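Local coordinates for protein Cow rumen GH26 endo-mannanase (Metagenome, PDB 6UEH) that probably hydrolyses internal beta-1,4-mannosidic bonds of mannans such as galactomannan, as a ruminal endo-mannanase of glycoside hydrolase family 26, at residues A[189-194]-A[455-460]; A[387-392]-A[401-406]; A[446-451]-A[469-474]; A[452-455]-A[460-463]. One frame throughout, in Å; residues are numbered along the deposited sequence.

Contact 1. Residues A[189-194]-A[455-460]; sequences FEYIKD and FILDEK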
loop_
_atom_site.group_PDB
_atom_site.type_symbol
_atom_site.label_atom_id
_atom_site.label_comp_id
_atom_site.label_asym_id
_atom_site.label_seq_id
_atom_site.Cartn_x
_atom_site.Cartn_y
_atom_site.Cartn_z
ATOM N N PHE A 189 -19.700 12.879 2.663
ATOM C CA PHE A 189 -20.411 11.902 1.853
ATOM C C PHE A 189 -21.452 12.567 0.960
ATOM O O PHE A 189 -21.612 12.193 -0.204
ATOM C CB PHE A 189 -21.044 10.846 2.759
ATOM C CG PHE A 189 -20.043 10.141 3.626
ATOM C CD1 PHE A 189 -19.674 10.673 4.853
ATOM C CD2 PHE A 189 -19.437 8.971 3.199
ATOM C CE1 PHE A 189 -18.734 10.041 5.643
ATOM C CE2 PHE A 189 -18.497 8.332 3.986
ATOM C CZ PHE A 189 -18.144 8.871 5.207
ATOM N N GLU A 190 -22.148 13.564 1.496
ATOM C CA GLU A 190 -23.119 14.308 0.705
ATOM C C GLU A 190 -22.416 15.133 -0.369
ATOM O O GLU A 190 -22.986 15.394 -1.428
ATOM C CB GLU A 190 -23.972 15.208 1.600
ATOM C CG GLU A 190 -24.861 14.437 2.564
ATOM C CD GLU A 190 -25.772 13.455 1.851
ATOM O OE1 GLU A 190 -26.593 13.897 1.022
ATOM O OE2 GLU A 190 -25.660 12.239 2.113
ATOM N N TYR A 191 -21.179 15.540 -0.093
ATOM C CA TYR A 191 -20.375 16.249 -1.085
ATOM C C TYR A 191 -20.129 15.362 -2.298
ATOM O O TYR A 191 -20.317 15.786 -3.439
ATOM C CB TYR A 191 -19.040 16.703 -0.491
ATOM C CG TYR A 191 -18.067 17.246 -1.521
ATOM C CD1 TYR A 191 -18.216 18.527 -2.039
ATOM C CD2 TYR A 191 -17.000 16.478 -1.972
ATOM C CE1 TYR A 191 -17.328 19.028 -2.981
ATOM C CE2 TYR A 191 -16.108 16.969 -2.913
ATOM C CZ TYR A 191 -16.276 18.245 -3.414
ATOM O OH TYR A 191 -15.392 18.736 -4.353
ATOM N N ILE A 192 -19.711 14.128 -2.037
ATOM C CA ILE A 192 -19.460 13.153 -3.091
ATOM C C ILE A 192 -20.735 12.842 -3.877
ATOM O O ILE A 192 -20.720 12.795 -5.109
ATOM C CB ILE A 192 -18.875 11.851 -2.504
ATOM C CG1 ILE A 192 -17.538 12.143 -1.816
ATOM C CG2 ILE A 192 -18.708 10.795 -3.589
ATOM C CD1 ILE A 192 -16.930 10.953 -1.112
ATOM N N LYS A 193 -21.838 12.653 -3.159
ATOM C CA LYS A 193 -23.123 12.344 -3.781
ATOM C C LYS A 193 -23.616 13.460 -4.698
ATOM O O LYS A 193 -24.003 13.204 -5.836
ATOM C CB LYS A 193 -24.179 12.056 -2.710
ATOM C CG LYS A 193 -25.549 11.673 -3.259
ATOM C CD LYS A 193 -25.467 10.424 -4.127
ATOM C CE LYS A 193 -26.843 9.816 -4.368
ATOM N NZ LYS A 193 -27.800 10.792 -4.957
ATOM N N ASP A 194 -23.607 14.694 -4.202
ATOM C CA ASP A 194 -24.112 15.828 -4.976
ATOM C C ASP A 194 -23.235 16.110 -6.192
ATOM O O ASP A 194 -23.710 16.612 -7.213
ATOM C CB ASP A 194 -24.208 17.080 -4.102
ATOM C CG ASP A 194 -25.228 16.938 -2.987
ATOM O OD1 ASP A 194 -26.177 16.141 -3.141
ATOM O OD2 ASP A 194 -25.085 17.632 -1.959
ATOM N N PHE A 455 -8.917 16.631 2.187
ATOM C CA PHE A 455 -8.371 15.613 1.297
ATOM C C PHE A 455 -9.402 15.137 0.277
ATOM O O PHE A 455 -9.043 14.594 -0.769
ATOM C CB PHE A 455 -7.819 14.445 2.112
ATOM C CG PHE A 455 -6.648 14.826 2.972
ATOM C CD1 PHE A 455 -5.387 14.979 2.416
ATOM C CD2 PHE A 455 -6.810 15.057 4.327
ATOM C CE1 PHE A 455 -4.304 15.345 3.202
ATOM C CE2 PHE A 455 -5.731 15.421 5.120
ATOM C CZ PHE A 455 -4.478 15.565 4.555
ATOM N N ILE A 456 -10.679 15.368 0.569
ATOM C CA ILE A 456 -11.739 15.080 -0.391
ATOM C C ILE A 456 -12.439 16.369 -0.829
ATOM O O ILE A 456 -12.867 16.492 -1.977
ATOM C CB ILE A 456 -12.777 14.081 0.187
ATOM C CG1 ILE A 456 -13.878 13.781 -0.836
ATOM C CG2 ILE A 456 -13.376 14.602 1.487
ATOM C CD1 ILE A 456 -13.370 13.155 -2.119
ATOM N N LEU A 457 -12.522 17.340 0.076
ATOM C CA LEU A 457 -13.285 18.560 -0.175
ATOM C C LEU A 457 -12.510 19.629 -0.951
ATOM O O LEU A 457 -13.114 20.525 -1.543
ATOM C CB LEU A 457 -13.771 19.154 1.150
ATOM C CG LEU A 457 -14.655 18.275 2.035
ATOM C CD1 LEU A 457 -14.976 19.004 3.329
ATOM C CD2 LEU A 457 -15.931 17.882 1.310
ATOM N N ASP A 458 -11.183 19.546 -0.937
ATOM C CA ASP A 458 -10.347 20.545 -1.601
ATOM C C ASP A 458 -9.841 20.013 -2.938
ATOM O O ASP A 458 -9.244 18.938 -3.002
ATOM C CB ASP A 458 -9.172 20.945 -0.702
ATOM C CG ASP A 458 -8.513 22.248 -1.127
ATOM O OD1 ASP A 458 -8.381 22.499 -2.344
ATOM O OD2 ASP A 458 -8.122 23.023 -0.230
ATOM N N GLU A 459 -10.074 20.774 -4.002
ATOM C CA GLU A 459 -9.709 20.333 -5.342
ATOM C C GLU A 459 -8.199 20.259 -5.562
ATOM O O GLU A 459 -7.748 19.708 -6.565
ATOM C CB GLU A 459 -10.340 21.245 -6.394
ATOM C CG GLU A 459 -11.832 21.034 -6.566
ATOM C CD GLU A 459 -12.352 21.614 -7.862
ATOM O OE1 GLU A 459 -12.223 20.940 -8.908
ATOM O OE2 GLU A 459 -12.885 22.744 -7.835
ATOM N N LYS A 460 -7.418 20.804 -4.633
ATOM C CA LYS A 460 -5.965 20.669 -4.709
ATOM C C LYS A 460 -5.571 19.221 -4.434
ATOM O O LYS A 460 -4.492 18.775 -4.821
ATOM C CB LYS A 460 -5.265 21.605 -3.723
ATOM C CG LYS A 460 -5.345 21.158 -2.272
ATOM C CD LYS A 460 -4.621 22.126 -1.354
ATOM C CE LYS A 460 -4.746 21.700 0.100
ATOM N NZ LYS A 460 -4.131 22.696 1.019
HETATM O O HOH W 1 -12.900 18.088 -4.164
HETATM O O HOH W 2 -14.616 21.232 -3.799
#
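Over one face of the Tyr191 ring sits the methyl CD2 of Leu457, 4.0 Å from the ring centroid and 27° off its normal, a CH-pi contact. The carbonyl of Ile456 approaches the same ring obliquely, its O 3.4 Å from Tyr191 CE2. Tyr191 swings its ring trans to the backbone N (chi1 171°), which carries the phenol across to the C-terminal end of the short helix 454-457. There two waters connect it to that helix. The hydroxyl donates to one, Tyr191 OH to water 2.6 Å, and this water donates in turn to Ile456 O. A second water donates both to Tyr191 OH and to Leu457 O, the latter at 2.8 Å, so the phenol both gives and accepts without a direct bond to either carbonyl. Deeper in, Ile192 and Ile456 cross at about a right angle, with CG1 of Ile192 4.1 Å from CG1 of Ile456. Leu467 of helix 464-471 adds to the apolar packing against both Tyr191 and Ile456. The contact is helix-to-helix packing on the outside of a TIM barrel, joining helix 187-196, which follows strand 169-174, to the short helix ahead of helix 464-471.

Contact 2. Residues A[387-392]-A[401-406]; sequences KYNTVY and GPNLDA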
loop_
_atom_site.group_PDB
_atom_site.type_symbol
_atom_site.label_atom_id
_atom_site.label_comp_id
_atom_site.label_asym_id
_atom_site.label_seq_id
_atom_site.Cartn_x
_atom_site.Cartn_y
_atom_site.Cartn_z
ATOM N N LYS A 387 -1.309 6.379 0.836
ATOM C CA LYS A 387 -0.610 7.114 -0.211
ATOM C C LYS A 387 -0.854 8.614 -0.144
ATOM O O LYS A 387 -1.876 9.111 -0.620
ATOM C CB LYS A 387 -1.027 6.595 -1.587
ATOM C CG LYS A 387 -0.336 7.297 -2.746
ATOM C CD LYS A 387 -1.139 7.167 -4.026
ATOM C CE LYS A 387 -2.489 7.852 -3.894
ATOM N NZ LYS A 387 -2.345 9.309 -3.602
ATOM N N TYR A 388 0.094 9.337 0.438
ATOM C CA TYR A 388 0.032 10.791 0.456
ATOM C C TYR A 388 1.177 11.348 -0.376
ATOM O O TYR A 388 2.295 11.491 0.111
ATOM C CB TYR A 388 0.083 11.315 1.890
ATOM C CG TYR A 388 -1.162 10.996 2.690
ATOM C CD1 TYR A 388 -2.260 11.846 2.663
ATOM C CD2 TYR A 388 -1.241 9.846 3.466
ATOM C CE1 TYR A 388 -3.401 11.565 3.391
ATOM C CE2 TYR A 388 -2.383 9.556 4.199
ATOM C CZ TYR A 388 -3.461 10.419 4.154
ATOM O OH TYR A 388 -4.601 10.145 4.878
ATOM N N ASN A 389 0.896 11.647 -1.640
ATOM C CA ASN A 389 1.946 12.047 -2.565
ATOM C C ASN A 389 1.695 13.382 -3.261
ATOM O O ASN A 389 2.184 13.604 -4.366
ATOM C CB ASN A 389 2.158 10.953 -3.621
ATOM C CG ASN A 389 0.881 10.591 -4.366
ATOM O OD1 ASN A 389 -0.182 11.165 -4.128
ATOM N ND2 ASN A 389 0.986 9.635 -5.279
ATOM N N THR A 390 0.942 14.272 -2.620
ATOM C CA THR A 390 0.724 15.601 -3.188
ATOM C C THR A 390 1.755 16.598 -2.677
ATOM O O THR A 390 1.964 17.649 -3.279
ATOM C CB THR A 390 -0.681 16.145 -2.873
ATOM O OG1 THR A 390 -0.878 16.178 -1.453
ATOM C CG2 THR A 390 -1.745 15.271 -3.515
ATOM N N VAL A 391 2.390 16.265 -1.558
ATOM C CA VAL A 391 3.400 17.138 -0.968
ATOM C C VAL A 391 4.744 16.421 -0.932
ATOM O O VAL A 391 5.639 16.725 -1.719
ATOM C CB VAL A 391 3.006 17.583 0.457
ATOM C CG1 VAL A 391 4.011 18.592 0.996
ATOM C CG2 VAL A 391 1.603 18.175 0.460
ATOM N N TYR A 392 4.877 15.467 -0.017
ATOM C CA TYR A 392 6.073 14.634 0.049
ATOM C C TYR A 392 5.905 13.400 -0.831
ATOM O O TYR A 392 4.791 13.069 -1.235
ATOM C CB TYR A 392 6.365 14.223 1.493
ATOM C CG TYR A 392 6.558 15.396 2.427
ATOM C CD1 TYR A 392 7.762 16.086 2.464
ATOM C CD2 TYR A 392 5.537 15.813 3.272
ATOM C CE1 TYR A 392 7.947 17.158 3.314
ATOM C CE2 TYR A 392 5.712 16.887 4.127
ATOM C CZ TYR A 392 6.920 17.554 4.143
ATOM O OH TYR A 392 7.105 18.625 4.990
ATOM N N GLY A 401 -1.205 20.551 -6.492
ATOM C CA GLY A 401 -2.385 20.015 -7.141
ATOM C C GLY A 401 -2.467 18.505 -7.055
ATOM O O GLY A 401 -1.581 17.861 -6.492
ATOM N N PRO A 402 -3.542 17.930 -7.611
ATOM C CA PRO A 402 -3.776 16.485 -7.573
ATOM C C PRO A 402 -2.637 15.674 -8.178
ATOM O O PRO A 402 -2.075 16.040 -9.212
ATOM C CB PRO A 402 -5.059 16.320 -8.395
ATOM C CG PRO A 402 -5.760 17.621 -8.243
ATOM C CD PRO A 402 -4.670 18.651 -8.228
ATOM N N ASN A 403 -2.295 14.581 -7.506
ATOM C CA ASN A 403 -1.343 13.611 -8.017
ATOM C C ASN A 403 -2.113 12.394 -8.519
ATOM O O ASN A 403 -2.582 11.581 -7.727
ATOM C CB ASN A 403 -0.336 13.213 -6.932
ATOM C CG ASN A 403 0.797 12.353 -7.467
ATOM O OD1 ASN A 403 0.660 11.698 -8.500
ATOM N ND2 ASN A 403 1.926 12.356 -6.765
ATOM N N LEU A 404 -2.238 12.273 -9.837
ATOM C CA LEU A 404 -3.055 11.219 -10.434
ATOM C C LEU A 404 -2.282 9.922 -10.690
ATOM O O LEU A 404 -2.813 8.990 -11.295
ATOM C CB LEU A 404 -3.675 11.723 -11.739
ATOM C CG LEU A 404 -4.605 12.931 -11.592
ATOM C CD1 LEU A 404 -5.185 13.330 -12.940
ATOM C CD2 LEU A 404 -5.717 12.634 -10.596
ATOM N N ASP A 405 -1.037 9.871 -10.221
ATOM C CA ASP A 405 -0.165 8.709 -10.399
ATOM C C ASP A 405 -0.769 7.451 -9.778
ATOM O O ASP A 405 -1.269 7.481 -8.656
ATOM C CB ASP A 405 1.214 8.989 -9.783
ATOM C CG ASP A 405 2.302 8.068 -10.309
ATOM O OD1 ASP A 405 2.034 6.871 -10.545
ATOM O OD2 ASP A 405 3.444 8.550 -10.478
ATOM N N ALA A 406 -0.718 6.345 -10.513
ATOM C CA ALA A 406 -1.269 5.084 -10.024
ATOM C C ALA A 406 -0.339 4.415 -9.011
ATOM O O ALA A 406 -0.742 3.480 -8.318
ATOM C CB ALA A 406 -1.548 4.143 -11.186
HETATM O O HOH W 3 -1.653 9.274 -6.761
#
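Two asparagine side chains are brought face to face by different first torsions: Asn389 folds CG between its backbone N and carbonyl carbon (chi1 55°), whereas Asn403 extends CG trans to its N (chi1 -172°). Their amides stack with planes 13° apart, and Asn403 ND2 lies 3.2 Å from Asn389 CG. The two amide nitrogens, both donors, are close but form no bond. Instead Asn403 ND2 donates almost straight to the backbone O of Asn389 at 2.7 Å, reaching it from above the carbonyl plane while keeping the acceptor in its own amide plane. At the other end of that amide, OD1 of Asn403 accepts from the N of Asp405 at 3.0 Å, an Asx turn, and the two bonds together fix the flip of the group. All of this lies in the long loop between strand 382-387 and helix 408-417, at the C-terminal end of a TIM-barrel strand, the end where enzymes of this fold carry their active sites. Asn389 is also held at both ends of its amide: OD1 accepts from Lys387 NZ at 2.9 Å, and ND2 donates to Glu407 OE2 and to a water. That water donates to two backbone carbonyls, Asn403 O at 2.7 Å and Asp405 O at 2.6 Å, and thereby ties Asn389 to the turn. Beside the amides, the methyl CG2 of Thr390 packs 3.9 Å from Gly401 O, while its hydroxyl is hydrogen-bonded to Asp430. Arg394, from between the segments, links Thr390 O and Gly401 O through NH1.

Contact 3. Residues A[446-451]-A[469-474]; sequences LYFCPW and EIYTSD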
loop_
_atom_site.group_PDB
_atom_site.type_symbol
_atom_site.label_atom_id
_atom_site.label_comp_id
_atom_site.label_asym_id
_atom_site.label_seq_id
_atom_site.Cartn_x
_atom_site.Cartn_y
_atom_site.Cartn_z
ATOM N N LEU A 446 -7.239 -2.646 -4.355
ATOM C CA LEU A 446 -8.583 -3.152 -4.065
ATOM C C LEU A 446 -9.597 -2.032 -3.856
ATOM O O LEU A 446 -10.720 -2.103 -4.356
ATOM C CB LEU A 446 -8.562 -4.056 -2.830
ATOM C CG LEU A 446 -9.930 -4.512 -2.314
ATOM C CD1 LEU A 446 -10.680 -5.307 -3.382
ATOM C CD2 LEU A 446 -9.777 -5.326 -1.038
ATOM N N TYR A 447 -9.208 -1.013 -3.096
ATOM C CA TYR A 447 -10.070 0.147 -2.897
ATOM C C TYR A 447 -9.253 1.413 -2.654
ATOM O O TYR A 447 -8.037 1.348 -2.464
ATOM C CB TYR A 447 -11.058 -0.100 -1.743
ATOM C CG TYR A 447 -10.495 -0.107 -0.326
ATOM C CD1 TYR A 447 -10.382 1.069 0.410
ATOM C CD2 TYR A 447 -10.135 -1.297 0.295
ATOM C CE1 TYR A 447 -9.894 1.064 1.709
ATOM C CE2 TYR A 447 -9.648 -1.313 1.597
ATOM C CZ TYR A 447 -9.528 -0.130 2.299
ATOM O OH TYR A 447 -9.046 -0.141 3.594
ATOM N N PHE A 448 -9.921 2.563 -2.696
ATOM C CA PHE A 448 -9.287 3.828 -2.331
ATOM C C PHE A 448 -10.090 4.497 -1.226
ATOM O O PHE A 448 -11.254 4.162 -1.011
ATOM C CB PHE A 448 -9.142 4.764 -3.543
ATOM C CG PHE A 448 -10.449 5.161 -4.195
ATOM C CD1 PHE A 448 -11.268 6.128 -3.629
ATOM C CD2 PHE A 448 -10.828 4.603 -5.407
ATOM C CE1 PHE A 448 -12.456 6.502 -4.237
ATOM C CE2 PHE A 448 -12.010 4.976 -6.024
ATOM C CZ PHE A 448 -12.824 5.927 -5.440
ATOM N N CYS A 449 -9.470 5.447 -0.535
ATOM C CA CYS A 449 -10.119 6.096 0.594
ATOM C C CYS A 449 -9.414 7.390 0.984
ATOM O O CYS A 449 -8.441 7.366 1.737
ATOM C CB CYS A 449 -10.168 5.147 1.794
ATOM S SG CYS A 449 -11.116 5.762 3.204
ATOM N N PRO A 450 -9.901 8.526 0.468
ATOM C CA PRO A 450 -9.377 9.820 0.911
ATOM C C PRO A 450 -9.650 10.034 2.397
ATOM O O PRO A 450 -10.647 9.527 2.914
ATOM C CB PRO A 450 -10.154 10.831 0.061
ATOM C CG PRO A 450 -10.658 10.048 -1.114
ATOM C CD PRO A 450 -10.917 8.671 -0.588
ATOM N N TRP A 451 -8.772 10.765 3.074
ATOM C CA TRP A 451 -9.009 11.129 4.463
ATOM C C TRP A 451 -10.131 12.165 4.496
ATOM O O TRP A 451 -10.582 12.623 3.441
ATOM C CB TRP A 451 -7.725 11.661 5.106
ATOM C CG TRP A 451 -7.677 11.533 6.604
ATOM C CD1 TRP A 451 -7.524 12.544 7.508
ATOM C CD2 TRP A 451 -7.780 10.323 7.370
ATOM N NE1 TRP A 451 -7.524 12.040 8.786
ATOM C CE2 TRP A 451 -7.682 10.681 8.729
ATOM C CE3 TRP A 451 -7.948 8.975 7.039
ATOM C CZ2 TRP A 451 -7.748 9.740 9.756
ATOM C CZ3 TRP A 451 -8.015 8.042 8.062
ATOM C CH2 TRP A 451 -7.912 8.429 9.402
ATOM N N GLU A 469 -15.278 11.517 -12.882
ATOM C CA GLU A 469 -14.845 10.537 -13.869
ATOM C C GLU A 469 -14.659 9.150 -13.257
ATOM O O GLU A 469 -15.129 8.159 -13.815
ATOM C CB GLU A 469 -13.549 10.981 -14.550
ATOM C CG GLU A 469 -13.116 10.040 -15.660
ATOM C CD GLU A 469 -12.021 10.615 -16.538
ATOM O OE1 GLU A 469 -11.511 11.714 -16.227
ATOM O OE2 GLU A 469 -11.673 9.962 -17.545
ATOM N N ILE A 470 -13.986 9.067 -12.114
ATOM C CA ILE A 470 -13.737 7.753 -11.531
ATOM C C ILE A 470 -14.992 7.204 -10.854
ATOM O O ILE A 470 -15.276 6.018 -10.962
ATOM C CB ILE A 470 -12.550 7.768 -10.527
ATOM C CG1 ILE A 470 -12.229 6.341 -10.068
ATOM C CG2 ILE A 470 -12.825 8.686 -9.337
ATOM C CD1 ILE A 470 -10.873 6.195 -9.411
ATOM N N TYR A 471 -15.764 8.061 -10.195
ATOM C CA TYR A 471 -16.959 7.593 -9.496
ATOM C C TYR A 471 -18.043 7.092 -10.452
ATOM O O TYR A 471 -18.857 6.247 -10.079
ATOM C CB TYR A 471 -17.522 8.697 -8.599
ATOM C CG TYR A 471 -17.110 8.554 -7.150
ATOM C CD1 TYR A 471 -17.845 7.761 -6.277
ATOM C CD2 TYR A 471 -15.984 9.204 -6.658
ATOM C CE1 TYR A 471 -17.474 7.620 -4.951
ATOM C CE2 TYR A 471 -15.602 9.069 -5.330
ATOM C CZ TYR A 471 -16.353 8.275 -4.484
ATOM O OH TYR A 471 -15.985 8.135 -3.166
ATOM N N THR A 472 -18.054 7.601 -11.682
ATOM C CA THR A 472 -19.037 7.146 -12.666
ATOM C C THR A 472 -18.422 6.159 -13.652
ATOM O O THR A 472 -19.044 5.797 -14.653
ATOM C CB THR A 472 -19.651 8.320 -13.454
ATOM O OG1 THR A 472 -18.654 8.916 -14.294
ATOM C CG2 THR A 472 -20.212 9.367 -12.502
ATOM N N SER A 473 -17.200 5.726 -13.363
ATOM C CA SER A 473 -16.503 4.761 -14.205
ATOM C C SER A 473 -16.983 3.337 -13.946
ATOM O O SER A 473 -17.312 2.984 -12.815
ATOM C CB SER A 473 -14.994 4.848 -13.975
ATOM O OG SER A 473 -14.318 3.805 -14.653
ATOM N N ASP A 474 -17.014 2.518 -14.996
ATOM C CA ASP A 474 -17.377 1.110 -14.856
ATOM C C ASP A 474 -16.374 0.377 -13.977
ATOM O O ASP A 474 -16.704 -0.618 -13.331
ATOM C CB ASP A 474 -17.463 0.430 -16.224
ATOM C CG ASP A 474 -18.663 0.885 -17.029
ATOM O OD1 ASP A 474 -19.663 1.314 -16.416
ATOM O OD2 ASP A 474 -18.607 0.809 -18.273
#
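Phe448 reaches from segment 446-451 toward Ile470 and Tyr471, at the C-terminal end of helix 464-471. The segment closes a TIM barrel: its backbone is hydrogen-bonded to strand 423-429 on one flank and to strand 169-174 on the other, and Phe448 points from this seam to the helix outside. From CB, the chain turns so that CG lies between the backbone N and the carbonyl carbon (chi1 61°), which directs the ring toward the helix. Along one side of the ring, CD1 lies about 4.0 Å from Pro450 CD, which sits at the ring edge and in its plane. Next comes CE1, with the hydroxyl oxygen of Tyr471 also near the ring plane. At the tip, Phe448 CZ lies 4.2 Å from Tyr471 CE2, and the edge of Phe448 faces the Tyr471 ring in an offset edge-to-face pair, with centroids 5.9 Å apart and planes at 80°. On the remaining side, CE2 meets Ile470 CD1 at 3.8 Å, the methyl standing obliquely to the ring. Ile470 comes from the opposite direction, and its drawn-out chain puts CD1 foremost. Phe448 is thus held by an aromatic neighbour and an aliphatic one, and the contact is wholly buried. Ile432 adds to the packing on Phe448, and Val435 of helix 435-441 to that on Ile470. Just beyond, Thr472 leaves helical geometry, and the N of Ser473 donates back to Ile470 O at 3.1 Å. Across the contact, Phe448 CE1 and Tyr471 OH stand 4.0 Å apart.

Contact 4. Residues A[452-455]-A[460-463]; sequences YGEF and KNNA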
loop_
_atom_site.group_PDB
_atom_site.type_symbol
_atom_site.label_atom_id
_atom_site.label_comp_id
_atom_site.label_asym_id
_atom_site.label_seq_id
_atom_site.Cartn_x
_atom_site.Cartn_y
_atom_site.Cartn_z
ATOM N N TYR A 452 -10.595 12.530 5.686
ATOM C CA TYR A 452 -11.679 13.502 5.792
ATOM C C TYR A 452 -11.189 14.929 5.553
ATOM O O TYR A 452 -9.994 15.166 5.379
ATOM C CB TYR A 452 -12.366 13.407 7.160
ATOM C CG TYR A 452 -11.434 13.454 8.351
ATOM C CD1 TYR A 452 -10.829 14.644 8.744
ATOM C CD2 TYR A 452 -11.176 12.314 9.100
ATOM C CE1 TYR A 452 -9.984 14.690 9.836
ATOM C CE2 TYR A 452 -10.336 12.351 10.194
ATOM C CZ TYR A 452 -9.742 13.541 10.557
ATOM O OH TYR A 452 -8.904 13.583 11.643
ATOM N N GLY A 453 -12.122 15.874 5.543
ATOM C CA GLY A 453 -11.780 17.274 5.376
ATOM C C GLY A 453 -11.229 17.604 4.001
ATOM O O GLY A 453 -11.764 17.164 2.984
ATOM N N GLU A 454 -10.139 18.367 3.982
ATOM C CA GLU A 454 -9.577 18.910 2.748
ATOM C C GLU A 454 -9.156 17.853 1.731
ATOM O O GLU A 454 -9.039 18.145 0.543
ATOM C CB GLU A 454 -8.368 19.793 3.069
ATOM C CG GLU A 454 -7.129 19.014 3.494
ATOM C CD GLU A 454 -5.861 19.846 3.423
ATOM O OE1 GLU A 454 -4.892 19.404 2.766
ATOM O OE2 GLU A 454 -5.832 20.941 4.026
ATOM N N PHE A 455 -8.917 16.631 2.187
ATOM C CA PHE A 455 -8.371 15.613 1.297
ATOM C C PHE A 455 -9.402 15.137 0.277
ATOM O O PHE A 455 -9.043 14.594 -0.769
ATOM C CB PHE A 455 -7.819 14.445 2.112
ATOM C CG PHE A 455 -6.648 14.826 2.972
ATOM C CD1 PHE A 455 -5.387 14.979 2.416
ATOM C CD2 PHE A 455 -6.810 15.057 4.327
ATOM C CE1 PHE A 455 -4.304 15.345 3.202
ATOM C CE2 PHE A 455 -5.731 15.421 5.120
ATOM C CZ PHE A 455 -4.478 15.565 4.555
ATOM N N LYS A 460 -7.418 20.804 -4.633
ATOM C CA LYS A 460 -5.965 20.669 -4.709
ATOM C C LYS A 460 -5.571 19.221 -4.434
ATOM O O LYS A 460 -4.492 18.775 -4.821
ATOM C CB LYS A 460 -5.265 21.605 -3.723
ATOM C CG LYS A 460 -5.345 21.158 -2.272
ATOM C CD LYS A 460 -4.621 22.126 -1.354
ATOM C CE LYS A 460 -4.746 21.700 0.100
ATOM N NZ LYS A 460 -4.131 22.696 1.019
ATOM N N ASN A 461 -6.457 18.495 -3.759
ATOM C CA ASN A 461 -6.246 17.081 -3.476
ATOM C C ASN A 461 -6.985 16.192 -4.468
ATOM O O ASN A 461 -6.411 15.257 -5.026
ATOM C CB ASN A 461 -6.686 16.755 -2.050
ATOM C CG ASN A 461 -5.729 17.297 -1.011
ATOM O OD1 ASN A 461 -4.516 17.116 -1.117
ATOM N ND2 ASN A 461 -6.268 17.980 -0.007
ATOM N N ASN A 462 -8.265 16.480 -4.676
ATOM C CA ASN A 462 -9.057 15.760 -5.666
ATOM C C ASN A 462 -9.918 16.715 -6.484
ATOM O O ASN A 462 -10.847 17.329 -5.960
ATOM C CB ASN A 462 -9.942 14.702 -4.995
ATOM C CG ASN A 462 -9.156 13.485 -4.538
ATOM O OD1 ASN A 462 -8.752 12.650 -5.351
ATOM N ND2 ASN A 462 -8.943 13.372 -3.231
ATOM N N ALA A 463 -9.594 16.842 -7.768
ATOM C CA ALA A 463 -10.347 17.711 -8.666
ATOM C C ALA A 463 -11.746 17.155 -8.898
ATOM O O ALA A 463 -11.939 15.941 -8.931
ATOM C CB ALA A 463 -9.613 17.872 -9.989
#
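The side-chain nitrogen of Asn461 serves two acceptors of one residue: ND2 donates to the backbone O of Glu454 at 2.8 Å and, weakly, to Glu454 OE1 at 3.4 Å. Both bonds are fairly straight. The backbone oxygen lies in the amide plane of Asn461, yet the amide itself comes from above the Glu454 carbonyl plane, 64° out of it. With CG between the backbone N and the carbonyl carbon (chi1 73°), the carboxylate of Glu454 comes round beside its own C=O, where OE1 can meet the same ND2. Its OE1 also touches Lys460 CE at 3.5 Å, and beyond that forms a long salt bridge with Lys460 NZ. Next along, Asn462 ND2 donates to Phe455 O at 2.8 Å, nearly along the C=O axis although the hydrogen bond is bent at the hydrogen (138°). The same amide is fixed from outside, with its OD1 accepting from the N of Ile432 and its ND2 donating also to Asp430 O. The Phe455 ring approaches Asn461 obliquely, CD1 lying 4.0 Å from ND2, while CG of Glu454 covers part of one ring face. Two successive carbonyls of the short helix 454-457, which starts after Gly453 at the N-cap, are therefore taken up by two successive asparagines. These side-chain-to-backbone bonds join the short helix to the loop that leads into helix 464-471, on the TIM barrel of the family 26 hydrolase.

Overall arrangement
All four contacts lie in the family 26 hydrolase region, a TIM barrel. Along the chain, contact 1 joins residues 189-194 to the distant 455-460 and so spans contact 2, which is closed before contacts 3 and 4 begin. Contacts 1 and 4 share helix 454-457, with centres about 7 Å apart, and contact 4 lies between the two segments of contact 3. Contacts 1 and 3 meet where Ile192 packs on Tyr471, their centres about 12 Å apart. Pro402 and Tyr388 of contact 2 touch Lys460 and Phe455, about 11 Å from contact 4 between centres. Helices 187-196 and 464-471 and the loop after strand 382-387 thus converge on the connection 452-463.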